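Side-chain contacts in aminotransferase, class V family protein (Trichomonas vaginalis, PDB 5F8V), which probably catalyses the pyridoxal-phosphate-dependent transamination of O-phospho-L-serine with 2-oxoglutarate to 3-phosphooxypyruvate and L-glutamate, a step of serine biosynthesis: residues Ser83-Asn88 and Ala148-Tyr153; Ala25-Asn30 and Ala254-Lys259; Val325-Gln330 and Lys366-Phe371. One frame throughout, in Å; residues are numbered along the deposited sequence.

Contact 1 of 3, residues Ser83-Asn88 and Ala148-Tyr153; sequences SAIPFN and AAYFYY
Helix-on-sheet packing in the pyridoxal-phosphate-binding alpha/beta domain brings Ile85 and Pro86 of helix 78-89 against Tyr150 and Tyr152 of strand 148-154. The short axes of helix 83-88 and strand 150-153 run nearly antiparallel, at 175°, and approach to 11.4 Å, a separation that side chains fill. Ile85 CG2 does most of the touching: it lies 3.8 Å from Tyr150 CZ and makes an off-centre CH-pi contact, 30° from the ring normal. The same branch just reaches Tyr152 CD2, at 4.5 Å, so one methyl touches both tyrosines, Tyr152 only at the limit of contact. With CG1 beside the backbone N of Ile85 (chi1 -69°), CG2 falls anti to that N, and this methyl faces the tyrosines. Pro86 meets the end of the Tyr150 ring, its CB 3.6 Å from Tyr150 OH and its CA near the ring plane. That hydroxyl is buried but not without a polar partner, since it hydrogen-bonds to Tyr98 OH on the adjacent strand 95-98. Strand 174-177 flanks strand 148-154 on its other side and brings Ile175 against both Ile85 and Tyr150, while helix 103-115 adds Cys112, which touches Pro86 and Tyr150, and Ala108, which touches Tyr152.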
ATOM      1  N   SER A  83      -1.973   5.893  13.157  1.00 13.59           N
ATOM      2  CA  SER A  83      -1.174   5.128  14.108  1.00 13.86           C
ATOM      3  C   SER A  83       0.263   5.642  14.172  1.00 14.09           C
ATOM      4  O   SER A  83       0.806   5.834  15.263  1.00 14.39           O
ATOM      5  CB  SER A  83      -1.164   3.659  13.727  1.00 14.30           C
ATOM      6  OG  SER A  83      -2.475   3.172  13.538  1.00 14.65           O
ATOM      7  N   ALA A  84       0.860   5.882  13.009  1.00 13.88           N
ATOM      8  CA  ALA A  84       2.264   6.282  12.924  1.00 14.11           C
ATOM      9  C   ALA A  84       2.540   7.660  13.518  1.00 14.28           C
ATOM     10  O   ALA A  84       3.618   7.885  14.059  1.00 14.40           O
ATOM     11  CB  ALA A  84       2.763   6.204  11.485  1.00 14.01           C
ATOM     12  N   ILE A  85       1.571   8.573  13.443  1.00 14.86           N
ATOM     13  CA  ILE A  85       1.763   9.940  13.939  1.00 14.92           C
ATOM     14  C   ILE A  85       2.229   9.975  15.415  1.00 15.09           C
ATOM     15  O   ILE A  85       3.295  10.536  15.700  1.00 15.09           O
ATOM     16  CB  ILE A  85       0.508  10.840  13.698  1.00 15.02           C
ATOM     17  CG1 ILE A  85       0.307  11.142  12.194  1.00 15.13           C
ATOM     18  CG2 ILE A  85       0.579  12.137  14.501  1.00 14.86           C
ATOM     19  CD1 ILE A  85       1.431  11.876  11.479  1.00 15.25           C
ATOM     20  N   PRO A  86       1.453   9.381  16.349  1.00 15.13           N
ATOM     21  CA  PRO A  86       1.914   9.407  17.739  1.00 15.09           C
ATOM     22  C   PRO A  86       3.206   8.622  18.002  1.00 14.92           C
ATOM     23  O   PRO A  86       4.033   9.093  18.781  1.00 15.05           O
ATOM     24  CB  PRO A  86       0.728   8.829  18.531  1.00 15.17           C
ATOM     25  CG  PRO A  86      -0.110   8.114  17.528  1.00 14.94           C
ATOM     26  CD  PRO A  86       0.079   8.863  16.248  1.00 15.10           C
ATOM     27  N   PHE A  87       3.386   7.464  17.366  1.00 14.80           N
ATOM     28  CA  PHE A  87       4.663   6.731  17.446  1.00 14.49           C
ATOM     29  C   PHE A  87       5.845   7.651  17.155  1.00 14.65           C
ATOM     30  O   PHE A  87       6.834   7.633  17.892  1.00 14.33           O
ATOM     31  CB  PHE A  87       4.724   5.548  16.470  1.00 14.65           C
ATOM     32  CG  PHE A  87       4.133   4.285  17.002  1.00 15.08           C
ATOM     33  CD1 PHE A  87       4.742   3.608  18.062  1.00 15.00           C
ATOM     34  CD2 PHE A  87       2.969   3.750  16.445  1.00 15.17           C
ATOM     35  CE1 PHE A  87       4.194   2.444  18.559  1.00 14.95           C
ATOM     36  CE2 PHE A  87       2.423   2.579  16.943  1.00 15.13           C
ATOM     37  CZ  PHE A  87       3.039   1.923  17.999  1.00 15.14           C
ATOM     38  N   ASN A  88       5.703   8.472  16.109  1.00 14.50           N
ATOM     39  CA  ASN A  88       6.780   9.315  15.587  1.00 14.56           C
ATOM     40  C   ASN A  88       6.973  10.680  16.251  1.00 15.07           C
ATOM     41  O   ASN A  88       8.095  11.187  16.266  1.00 14.69           O
ATOM     42  CB  ASN A  88       6.589   9.534  14.069  1.00 14.31           C
ATOM     43  CG  ASN A  88       7.058   8.352  13.240  1.00 14.47           C
ATOM     44  OD1 ASN A  88       8.238   8.254  12.897  1.00 14.69           O
ATOM     45  ND2 ASN A  88       6.132   7.459  12.885  1.00 14.22           N
ATOM     46  N   ALA A 148       1.998  19.996  24.996  1.00 22.54           N
ATOM     47  CA  ALA A 148       1.474  19.267  23.836  1.00 20.63           C
ATOM     48  C   ALA A 148       2.553  19.036  22.776  1.00 19.06           C
ATOM     49  O   ALA A 148       3.240  19.964  22.369  1.00 18.45           O
ATOM     50  CB  ALA A 148       0.286  20.002  23.237  1.00 20.71           C
ATOM     51  N   ALA A 149       2.690  17.786  22.341  1.00 18.01           N
ATOM     52  CA  ALA A 149       3.662  17.406  21.321  1.00 17.31           C
ATOM     53  C   ALA A 149       3.269  17.954  19.950  1.00 17.26           C
ATOM     54  O   ALA A 149       4.135  18.249  19.110  1.00 16.88           O
ATOM     55  CB  ALA A 149       3.796  15.887  21.256  1.00 17.62           C
ATOM     56  N   TYR A 150       1.960  18.060  19.731  1.00 16.69           N
ATOM     57  CA  TYR A 150       1.415  18.582  18.492  1.00 16.06           C
ATOM     58  C   TYR A 150      -0.068  18.910  18.655  1.00 15.98           C
ATOM     59  O   TYR A 150      -0.690  18.561  19.674  1.00 15.53           O
ATOM     60  CB  TYR A 150       1.632  17.577  17.340  1.00 16.07           C
ATOM     61  CG  TYR A 150       1.126  16.160  17.584  1.00 15.97           C
ATOM     62  CD1 TYR A 150       2.013  15.112  17.839  1.00 16.17           C
ATOM     63  CD2 TYR A 150      -0.237  15.856  17.510  1.00 15.91           C
ATOM     64  CE1 TYR A 150       1.557  13.811  18.047  1.00 16.09           C
ATOM     65  CE2 TYR A 150      -0.705  14.568  17.718  1.00 16.06           C
ATOM     66  CZ  TYR A 150       0.193  13.547  17.978  1.00 16.13           C
ATOM     67  OH  TYR A 150      -0.280  12.278  18.178  1.00 16.15           O
ATOM     68  N   PHE A 151      -0.602  19.601  17.651  1.00 15.42           N
ATOM     69  CA  PHE A 151      -2.018  19.903  17.517  1.00 14.99           C
ATOM     70  C   PHE A 151      -2.473  19.213  16.230  1.00 14.75           C
ATOM     71  O   PHE A 151      -2.087  19.624  15.135  1.00 14.79           O
ATOM     72  CB  PHE A 151      -2.237  21.414  17.425  1.00 14.79           C
ATOM     73  CG  PHE A 151      -3.679  21.823  17.326  1.00 14.69           C
ATOM     74  CD1 PHE A 151      -4.389  22.201  18.463  1.00 15.02           C
ATOM     75  CD2 PHE A 151      -4.330  21.845  16.093  1.00 14.40           C
ATOM     76  CE1 PHE A 151      -5.716  22.592  18.370  1.00 14.84           C
ATOM     77  CE2 PHE A 151      -5.652  22.224  15.994  1.00 14.41           C
ATOM     78  CZ  PHE A 151      -6.351  22.601  17.136  1.00 14.73           C
ATOM     79  N   TYR A 152      -3.263  18.153  16.372  1.00 14.18           N
ATOM     80  CA  TYR A 152      -3.724  17.363  15.232  1.00 13.80           C
ATOM     81  C   TYR A 152      -5.103  17.828  14.798  1.00 13.28           C
ATOM     82  O   TYR A 152      -5.971  18.060  15.642  1.00 13.27           O
ATOM     83  CB  TYR A 152      -3.772  15.877  15.592  1.00 13.63           C
ATOM     84  CG  TYR A 152      -4.206  14.991  14.445  1.00 13.49           C
ATOM     85  CD1 TYR A 152      -5.556  14.886  14.079  1.00 13.38           C
ATOM     86  CD2 TYR A 152      -3.271  14.256  13.715  1.00 13.55           C
ATOM     87  CE1 TYR A 152      -5.952  14.093  13.021  1.00 13.23           C
ATOM     88  CE2 TYR A 152      -3.666  13.449  12.663  1.00 13.19           C
ATOM     89  CZ  TYR A 152      -5.002  13.373  12.327  1.00 12.99           C
ATOM     90  OH  TYR A 152      -5.389  12.584  11.291  1.00 12.90           O
ATOM     91  N   TYR A 153      -5.308  17.943  13.485  1.00 12.81           N
ATOM     92  CA  TYR A 153      -6.640  18.242  12.934  1.00 12.39           C
ATOM     93  C   TYR A 153      -6.789  17.840  11.479  1.00 12.10           C
ATOM     94  O   TYR A 153      -5.806  17.613  10.784  1.00 12.00           O
ATOM     95  CB  TYR A 153      -6.991  19.723  13.097  1.00 12.48           C
ATOM     96  CG  TYR A 153      -6.492  20.655  12.010  1.00 12.37           C
ATOM     97  CD1 TYR A 153      -5.169  21.084  11.979  1.00 12.37           C
ATOM     98  CD2 TYR A 153      -7.359  21.139  11.032  1.00 12.53           C
ATOM     99  CE1 TYR A 153      -4.714  21.957  10.990  1.00 12.37           C
ATOM    100  CE2 TYR A 153      -6.917  22.013  10.054  1.00 12.73           C
ATOM    101  CZ  TYR A 153      -5.586  22.419  10.036  1.00 12.58           C
ATOM    102  OH  TYR A 153      -5.167  23.289   9.059  1.00 12.49           O
TER

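Contact 2 of 3, residues Ala25-Asn30 and Ala254-Lys259; sequences AAEMTN and ANHIFK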
ATOM      1  N   ALA A  25      -2.454   3.724 -19.898  1.00 19.81           N
ATOM      2  CA  ALA A  25      -2.807   2.607 -20.780  1.00 20.18           C
ATOM      3  C   ALA A  25      -1.895   2.519 -22.016  1.00 20.95           C
ATOM      4  O   ALA A  25      -1.465   1.422 -22.391  1.00 21.92           O
ATOM      5  CB  ALA A  25      -4.263   2.706 -21.208  1.00 20.20           C
ATOM      6  N   ALA A  26      -1.588   3.664 -22.626  1.00 20.49           N
ATOM      7  CA  ALA A  26      -0.750   3.702 -23.835  1.00 20.96           C
ATOM      8  C   ALA A  26       0.690   3.192 -23.638  1.00 21.08           C
ATOM      9  O   ALA A  26       1.274   2.651 -24.568  1.00 19.86           O
ATOM     10  CB  ALA A  26      -0.730   5.104 -24.429  1.00 20.91           C
ATOM     11  N   GLU A  27       1.258   3.374 -22.447  1.00 21.58           N
ATOM     12  CA  GLU A  27       2.614   2.886 -22.150  1.00 22.14           C
ATOM     13  C   GLU A  27       2.631   1.661 -21.210  1.00 22.28           C
ATOM     14  O   GLU A  27       3.668   1.349 -20.618  1.00 22.82           O
ATOM     15  CB  GLU A  27       3.472   4.038 -21.599  1.00 22.78           C
ATOM     16  CG  GLU A  27       3.177   4.470 -20.162  1.00 23.08           C
ATOM     17  CD  GLU A  27       3.729   5.849 -19.806  1.00 23.72           C
ATOM     18  OE1 GLU A  27       3.394   6.346 -18.714  1.00 24.65           O
ATOM     19  OE2 GLU A  27       4.488   6.452 -20.594  1.00 24.00           O
ATOM     20  N   MET A  28       1.507   0.943 -21.121  1.00 22.16           N
ATOM     21  CA  MET A  28       1.326  -0.126 -20.127  1.00 22.15           C
ATOM     22  C   MET A  28       2.255  -1.321 -20.336  1.00 22.09           C
ATOM     23  O   MET A  28       2.678  -1.935 -19.363  1.00 21.86           O
ATOM     24  CB  MET A  28      -0.136  -0.599 -20.107  1.00 22.29           C
ATOM     25  CG  MET A  28      -0.477  -1.728 -19.135  1.00 22.70           C
ATOM     26  SD  MET A  28      -0.155  -1.370 -17.395  1.00 23.59           S
ATOM     27  CE  MET A  28      -1.367  -0.090 -17.123  1.00 22.86           C
ATOM     28  N   THR A  29       2.556  -1.651 -21.590  1.00 22.48           N
ATOM     29  CA  THR A  29       3.444  -2.778 -21.914  1.00 22.71           C
ATOM     30  C   THR A  29       4.902  -2.362 -22.113  1.00 23.15           C
ATOM     31  O   THR A  29       5.803  -3.208 -22.063  1.00 23.65           O
ATOM     32  CB  THR A  29       2.964  -3.541 -23.170  1.00 22.23           C
ATOM     33  OG1 THR A  29       3.214  -2.761 -24.342  1.00 22.10           O
ATOM     34  CG2 THR A  29       1.483  -3.852 -23.080  1.00 22.40           C
ATOM     35  N   ASN A  30       5.137  -1.072 -22.345  1.00 23.90           N
ATOM     36  CA  ASN A  30       6.482  -0.566 -22.552  1.00 24.39           C
ATOM     37  C   ASN A  30       6.613   0.872 -22.075  1.00 24.79           C
ATOM     38  O   ASN A  30       6.195   1.811 -22.765  1.00 24.15           O
ATOM     39  CB  ASN A  30       6.877  -0.691 -24.028  1.00 25.50           C
ATOM     40  CG  ASN A  30       8.381  -0.655 -24.230  1.00 26.22           C
ATOM     41  OD1 ASN A  30       9.095   0.085 -23.543  1.00 26.38           O
ATOM     42  ND2 ASN A  30       8.878  -1.466 -25.159  1.00 26.99           N
ATOM     43  N   ALA A 254       0.666   8.804  -9.471  1.00 15.60           N
ATOM     44  CA  ALA A 254       0.632  10.086  -8.789  1.00 15.18           C
ATOM     45  C   ALA A 254       1.378  11.154  -9.578  1.00 15.16           C
ATOM     46  O   ALA A 254       0.867  12.258  -9.765  1.00 14.37           O
ATOM     47  CB  ALA A 254       1.219   9.956  -7.392  1.00 15.23           C
ATOM     48  N   ASN A 255       2.568  10.800 -10.065  1.00 15.40           N
ATOM     49  CA  ASN A 255       3.404  11.705 -10.855  1.00 15.89           C
ATOM     50  C   ASN A 255       2.718  12.171 -12.137  1.00 15.76           C
ATOM     51  O   ASN A 255       2.843  13.335 -12.527  1.00 15.61           O
ATOM     52  CB  ASN A 255       4.760  11.054 -11.172  1.00 16.46           C
ATOM     53  CG  ASN A 255       5.787  12.038 -11.711  1.00 17.38           C
ATOM     54  OD1 ASN A 255       5.716  13.242 -11.465  1.00 18.88           O
ATOM     55  ND2 ASN A 255       6.768  11.519 -12.433  1.00 18.12           N
ATOM     56  N   HIS A 256       1.989  11.267 -12.783  1.00 15.65           N
ATOM     57  CA  HIS A 256       1.198  11.633 -13.958  1.00 15.58           C
ATOM     58  C   HIS A 256       0.161  12.708 -13.623  1.00 14.88           C
ATOM     59  O   HIS A 256       0.001  13.665 -14.374  1.00 14.78           O
ATOM     60  CB  HIS A 256       0.528  10.411 -14.596  1.00 15.70           C
ATOM     61  CG  HIS A 256       1.348   9.768 -15.667  1.00 16.43           C
ATOM     62  ND1 HIS A 256       1.726  10.437 -16.811  1.00 16.85           N
ATOM     63  CD2 HIS A 256       1.835   8.509 -15.789  1.00 16.89           C
ATOM     64  CE1 HIS A 256       2.429   9.625 -17.581  1.00 17.51           C
ATOM     65  NE2 HIS A 256       2.505   8.447 -16.986  1.00 17.35           N
ATOM     66  N   ILE A 257      -0.516  12.551 -12.489  1.00 14.43           N
ATOM     67  CA  ILE A 257      -1.456  13.551 -12.001  1.00 14.15           C
ATOM     68  C   ILE A 257      -0.747  14.860 -11.628  1.00 13.66           C
ATOM     69  O   ILE A 257      -1.265  15.925 -11.934  1.00 13.62           O
ATOM     70  CB  ILE A 257      -2.322  13.039 -10.818  1.00 14.31           C
ATOM     71  CG1 ILE A 257      -3.230  11.894 -11.284  1.00 14.39           C
ATOM     72  CG2 ILE A 257      -3.187  14.173 -10.255  1.00 14.19           C
ATOM     73  CD1 ILE A 257      -3.831  11.081 -10.158  1.00 14.41           C
ATOM     74  N   PHE A 258       0.426  14.794 -11.003  1.00 13.40           N
ATOM     75  CA  PHE A 258       1.181  16.023 -10.686  1.00 13.44           C
ATOM     76  C   PHE A 258       1.458  16.839 -11.961  1.00 13.41           C
ATOM     77  O   PHE A 258       1.235  18.051 -11.998  1.00 12.83           O
ATOM     78  CB  PHE A 258       2.502  15.726  -9.954  1.00 13.61           C
ATOM     79  CG  PHE A 258       2.350  15.009  -8.624  1.00 13.81           C
ATOM     80  CD1 PHE A 258       1.155  15.021  -7.892  1.00 14.03           C
ATOM     81  CD2 PHE A 258       3.435  14.330  -8.088  1.00 13.92           C
ATOM     82  CE1 PHE A 258       1.058  14.344  -6.678  1.00 14.11           C
ATOM     83  CE2 PHE A 258       3.339  13.659  -6.878  1.00 13.90           C
ATOM     84  CZ  PHE A 258       2.149  13.662  -6.174  1.00 13.72           C
ATOM     85  N   LYS A 259       1.903  16.154 -13.008  1.00 13.65           N
ATOM     86  CA  LYS A 259       2.127  16.788 -14.309  1.00 13.80           C
ATOM     87  C   LYS A 259       0.822  17.402 -14.818  1.00 13.68           C
ATOM     88  O   LYS A 259       0.791  18.550 -15.241  1.00 13.78           O
ATOM     89  CB  LYS A 259       2.636  15.778 -15.342  1.00 13.92           C
ATOM     90  CG  LYS A 259       3.990  15.151 -15.052  1.00 14.01           C
ATOM     91  CD  LYS A 259       4.197  13.916 -15.922  1.00 14.18           C
ATOM     92  CE  LYS A 259       5.499  13.214 -15.613  1.00 14.53           C
ATOM     93  NZ  LYS A 259       5.587  11.874 -16.259  1.00 14.62           N
TER
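Glu27, just past the C-terminal end of helix 18-26, faces His256, which lies within the unbroken helix 248-263. The two side chains come from opposite directions and meet through a single hydrogen bond, from His256 NE2 to Glu27 OE1, 2.9 Å long with an N-H...O angle of 154°. On the histidine side the acceptor lies at the ring edge, close to the ring plane, where the NE2 hydrogen points. On the glutamate side the nitrogen arrives nearly along the C-O axis of OE1, and the carboxylate is turned 42° from the imidazole plane. CG of Glu27 stands between the backbone N and the carbonyl carbon (chi1 74°), and the chain beyond it is extended, which carries the carboxylate out to the imidazole.

This is a His-carboxylate hydrogen bond joining the end of an N-terminal helix to a helix more than 200 residues further along the chain. Glu27 OE1 also hydrogen-bonds to Tyr252 OH, one turn before His256, so two groups on the same helix grip one carboxylate oxygen. The ring of Tyr252 packs edge-to-face with that of His256, and Arg23 of helix 18-26 touches the histidine as well. Lys259 NZ lies 6.4 Å from Glu27 OE1, too far for a salt bridge, and makes a long, weak ion pair with Glu54, although its charge may still favour an ionised Glu27 carboxylate. Close by is the dimer interface, where Met28 packs on Met28 of the second subunit.

Contact 3 of 3, residues Val325-Gln330 and Lys366-Phe371; sequences VNFCTQ and KEWPGF
Phe327 and Trp368 form an edge-to-face aromatic pair, with the edge of the indole six-membered ring directed at the phenyl face. The ring planes are 68° apart and the centroids 5.2 Å, as expected for a T-shaped pair. Trp368 CE3 lands on the phenyl face, 3.7 Å from Phe327 CG and offset toward the rim, while Trp368 CZ3 reaches Phe327 CB at 3.9 Å. The phenyl also reaches the backbone at Trp368 CA (4.0 Å from Phe327 CE1) and the Pro369 ring (CD 4.3 Å from Phe327 CE2). Phe327 CG lies anti to the backbone N (chi1 -173°), which swings the ring off its helix toward the tryptophan.

Trp368 follows directly on helix 355-367, and the chain beyond it folds back, placing the Gly370 N over one indole face and turning the face of the Phe371 ring to the indole edge, with Trp368 NE1 over the ring's centre. Glu367 OE1 forms a salt bridge with Arg331 NH1, a second tie near the end of helix 318-329. Phe324, one turn before Phe327, packs edge-to-face with Trp368 and touches Phe371, so the last modelled residues lie against helix 318-329, with Phe291 also meeting the indole.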
ATOM      1  N   VAL A 325     -31.508   9.593  -5.247  1.00 20.88           N
ATOM      2  CA  VAL A 325     -30.257   8.901  -5.587  1.00 20.53           C
ATOM      3  C   VAL A 325     -30.418   8.131  -6.893  1.00 20.46           C
ATOM      4  O   VAL A 325     -29.557   8.198  -7.783  1.00 19.60           O
ATOM      5  CB  VAL A 325     -29.794   7.948  -4.452  1.00 20.70           C
ATOM      6  CG1 VAL A 325     -28.693   7.002  -4.915  1.00 20.81           C
ATOM      7  CG2 VAL A 325     -29.305   8.756  -3.256  1.00 21.19           C
ATOM      8  N   ASN A 326     -31.513   7.385  -6.989  1.00 19.82           N
ATOM      9  CA  ASN A 326     -31.817   6.630  -8.204  1.00 19.63           C
ATOM     10  C   ASN A 326     -32.159   7.515  -9.383  1.00 18.81           C
ATOM     11  O   ASN A 326     -31.806   7.186 -10.511  1.00 19.32           O
ATOM     12  CB  ASN A 326     -32.908   5.597  -7.928  1.00 19.82           C
ATOM     13  CG  ASN A 326     -32.348   4.375  -7.245  1.00 20.05           C
ATOM     14  OD1 ASN A 326     -31.632   3.585  -7.875  1.00 20.26           O
ATOM     15  ND2 ASN A 326     -32.618   4.225  -5.958  1.00 20.50           N
ATOM     16  N   PHE A 327     -32.814   8.641  -9.110  1.00 17.78           N
ATOM     17  CA  PHE A 327     -33.033   9.698 -10.100  1.00 17.55           C
ATOM     18  C   PHE A 327     -31.705  10.159 -10.711  1.00 17.69           C
ATOM     19  O   PHE A 327     -31.601  10.335 -11.931  1.00 17.55           O
ATOM     20  CB  PHE A 327     -33.756  10.875  -9.445  1.00 16.91           C
ATOM     21  CG  PHE A 327     -34.173  11.955 -10.395  1.00 16.56           C
ATOM     22  CD1 PHE A 327     -33.431  13.132 -10.507  1.00 16.15           C
ATOM     23  CD2 PHE A 327     -35.333  11.817 -11.159  1.00 16.19           C
ATOM     24  CE1 PHE A 327     -33.830  14.141 -11.371  1.00 16.01           C
ATOM     25  CE2 PHE A 327     -35.736  12.828 -12.021  1.00 16.13           C
ATOM     26  CZ  PHE A 327     -34.980  13.987 -12.132  1.00 16.03           C
ATOM     27  N   CYS A 328     -30.700  10.340  -9.851  1.00 17.49           N
ATOM     28  CA  CYS A 328     -29.345  10.687 -10.284  1.00 17.41           C
ATOM     29  C   CYS A 328     -28.636   9.522 -10.973  1.00 17.50           C
ATOM     30  O   CYS A 328     -28.074   9.716 -12.050  1.00 16.68           O
ATOM     31  CB  CYS A 328     -28.507  11.187  -9.107  1.00 17.21           C
ATOM     32  SG  CYS A 328     -29.103  12.738  -8.430  1.00 17.41           S
ATOM     33  N   THR A 329     -28.683   8.328 -10.370  1.00 17.78           N
ATOM     34  CA  THR A 329     -28.066   7.120 -10.952  1.00 18.86           C
ATOM     35  C   THR A 329     -28.604   6.796 -12.355  1.00 20.12           C
ATOM     36  O   THR A 329     -27.845   6.375 -13.224  1.00 19.51           O
ATOM     37  CB  THR A 329     -28.280   5.869 -10.063  1.00 18.79           C
ATOM     38  OG1 THR A 329     -27.864   6.141  -8.729  1.00 19.26           O
ATOM     39  CG2 THR A 329     -27.499   4.664 -10.579  1.00 19.27           C
ATOM     40  N   GLN A 330     -29.911   6.983 -12.565  1.00 21.21           N
ATOM     41  CA  GLN A 330     -30.519   6.740 -13.882  1.00 22.88           C
ATOM     42  C   GLN A 330     -30.104   7.788 -14.935  1.00 23.44           C
ATOM     43  O   GLN A 330     -30.330   7.580 -16.121  1.00 23.66           O
ATOM     44  CB  GLN A 330     -32.056   6.561 -13.778  1.00 23.56           C
ATOM     45  CG  GLN A 330     -32.866   7.806 -13.471  1.00 24.54           C
ATOM     46  CD  GLN A 330     -34.340   7.530 -13.210  1.00 25.04           C
ATOM     47  OE1 GLN A 330     -35.191   8.037 -13.922  1.00 26.24           O
ATOM     48  NE2 GLN A 330     -34.645   6.737 -12.183  1.00 25.11           N
ATOM     49  N   LYS A 366     -32.288  20.669 -10.301  1.00 19.31           N
ATOM     50  CA  LYS A 366     -33.305  21.620 -10.759  1.00 21.86           C
ATOM     51  C   LYS A 366     -34.550  20.904 -11.300  1.00 22.13           C
ATOM     52  O   LYS A 366     -35.660  21.383 -11.117  1.00 21.37           O
ATOM     53  CB  LYS A 366     -32.723  22.541 -11.841  1.00 23.58           C
ATOM     54  CG  LYS A 366     -33.600  23.708 -12.277  1.00 25.37           C
ATOM     55  CD  LYS A 366     -33.612  24.824 -11.243  1.00 27.11           C
ATOM     56  CE  LYS A 366     -34.585  25.930 -11.641  1.00 28.16           C
ATOM     57  NZ  LYS A 366     -34.709  26.966 -10.578  1.00 28.68           N
ATOM     58  N   GLU A 367     -34.356  19.762 -11.955  1.00 23.25           N
ATOM     59  CA  GLU A 367     -35.466  19.014 -12.574  1.00 24.35           C
ATOM     60  C   GLU A 367     -36.175  18.026 -11.643  1.00 24.13           C
ATOM     61  O   GLU A 367     -37.260  17.552 -11.970  1.00 23.71           O
ATOM     62  CB  GLU A 367     -34.964  18.294 -13.828  1.00 25.53           C
ATOM     63  CG  GLU A 367     -34.693  19.253 -14.981  1.00 26.96           C
ATOM     64  CD  GLU A 367     -33.672  18.753 -15.991  1.00 28.92           C
ATOM     65  OE1 GLU A 367     -33.155  17.621 -15.858  1.00 31.11           O
ATOM     66  OE2 GLU A 367     -33.384  19.515 -16.941  1.00 31.13           O
ATOM     67  N   TRP A 368     -35.558  17.707 -10.505  1.00 23.60           N
ATOM     68  CA  TRP A 368     -36.161  16.839  -9.505  1.00 24.11           C
ATOM     69  C   TRP A 368     -37.577  17.357  -9.147  1.00 25.16           C
ATOM     70  O   TRP A 368     -37.714  18.502  -8.726  1.00 23.60           O
ATOM     71  CB  TRP A 368     -35.249  16.773  -8.272  1.00 24.04           C
ATOM     72  CG  TRP A 368     -35.838  16.112  -7.072  1.00 23.28           C
ATOM     73  CD1 TRP A 368     -36.085  16.688  -5.873  1.00 23.25           C
ATOM     74  CD2 TRP A 368     -36.245  14.744  -6.954  1.00 23.29           C
ATOM     75  NE1 TRP A 368     -36.626  15.772  -5.006  1.00 23.45           N
ATOM     76  CE2 TRP A 368     -36.730  14.565  -5.647  1.00 23.52           C
ATOM     77  CE3 TRP A 368     -36.233  13.651  -7.825  1.00 23.61           C
ATOM     78  CZ2 TRP A 368     -37.216  13.337  -5.188  1.00 23.60           C
ATOM     79  CZ3 TRP A 368     -36.722  12.432  -7.373  1.00 23.84           C
ATOM     80  CH2 TRP A 368     -37.202  12.285  -6.065  1.00 23.64           C
ATOM     81  N   PRO A 369     -38.633  16.537  -9.366  1.00 26.93           N
ATOM     82  CA  PRO A 369     -40.000  17.031  -9.096  1.00 28.26           C
ATOM     83  C   PRO A 369     -40.278  17.387  -7.625  1.00 28.99           C
ATOM     84  O   PRO A 369     -41.160  18.201  -7.360  1.00 30.75           O
ATOM     85  CB  PRO A 369     -40.901  15.879  -9.572  1.00 28.86           C
ATOM     86  CG  PRO A 369     -40.027  14.668  -9.562  1.00 28.98           C
ATOM     87  CD  PRO A 369     -38.659  15.174  -9.934  1.00 28.28           C
ATOM     88  N   GLY A 370     -39.532  16.789  -6.694  1.00 27.94           N
ATOM     89  CA  GLY A 370     -39.556  17.195  -5.296  1.00 27.33           C
ATOM     90  C   GLY A 370     -39.791  16.042  -4.349  1.00 26.84           C
ATOM     91  O   GLY A 370     -40.156  14.942  -4.773  1.00 25.84           O
ATOM     92  N   PHE A 371     -39.538  16.308  -3.065  1.00 26.96           N
ATOM     93  CA  PHE A 371     -39.875  15.397  -1.978  1.00 27.18           C
ATOM     94  C   PHE A 371     -41.244  15.827  -1.459  1.00 28.51           C
ATOM     95  O   PHE A 371     -42.036  14.992  -1.028  1.00 31.88           O
ATOM     96  CB  PHE A 371     -38.827  15.464  -0.853  1.00 26.50           C
ATOM     97  CG  PHE A 371     -37.419  15.164  -1.315  1.00 26.13           C
ATOM     98  CD1 PHE A 371     -37.024  13.855  -1.573  1.00 25.50           C
ATOM     99  CD2 PHE A 371     -36.492  16.189  -1.503  1.00 25.24           C
ATOM    100  CE1 PHE A 371     -35.738  13.569  -2.011  1.00 25.62           C
ATOM    101  CE2 PHE A 371     -35.203  15.906  -1.942  1.00 24.88           C
ATOM    102  CZ  PHE A 371     -34.826  14.598  -2.197  1.00 24.97           C
TER

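From the N terminus, residues 25-30 come first and find their partner only at 254-259, so contact 2 closes a long loop that holds the mixed sheet. Contact 1 is nested inside it, joining 83-88 to 148-153 and thereby fixing a helix on the central sheet. Contact 3 opens after contact 2 has closed and ties 325-330 to 366-371 over a short loop, linking two late helices and the last modelled residues. None touches another: nearest atoms are about 18 Å apart for contacts 1 and 2, and contacts 1 and 3 lie on opposite sides of the chain's centre. Contacts 1 and 2 both border the second subunit.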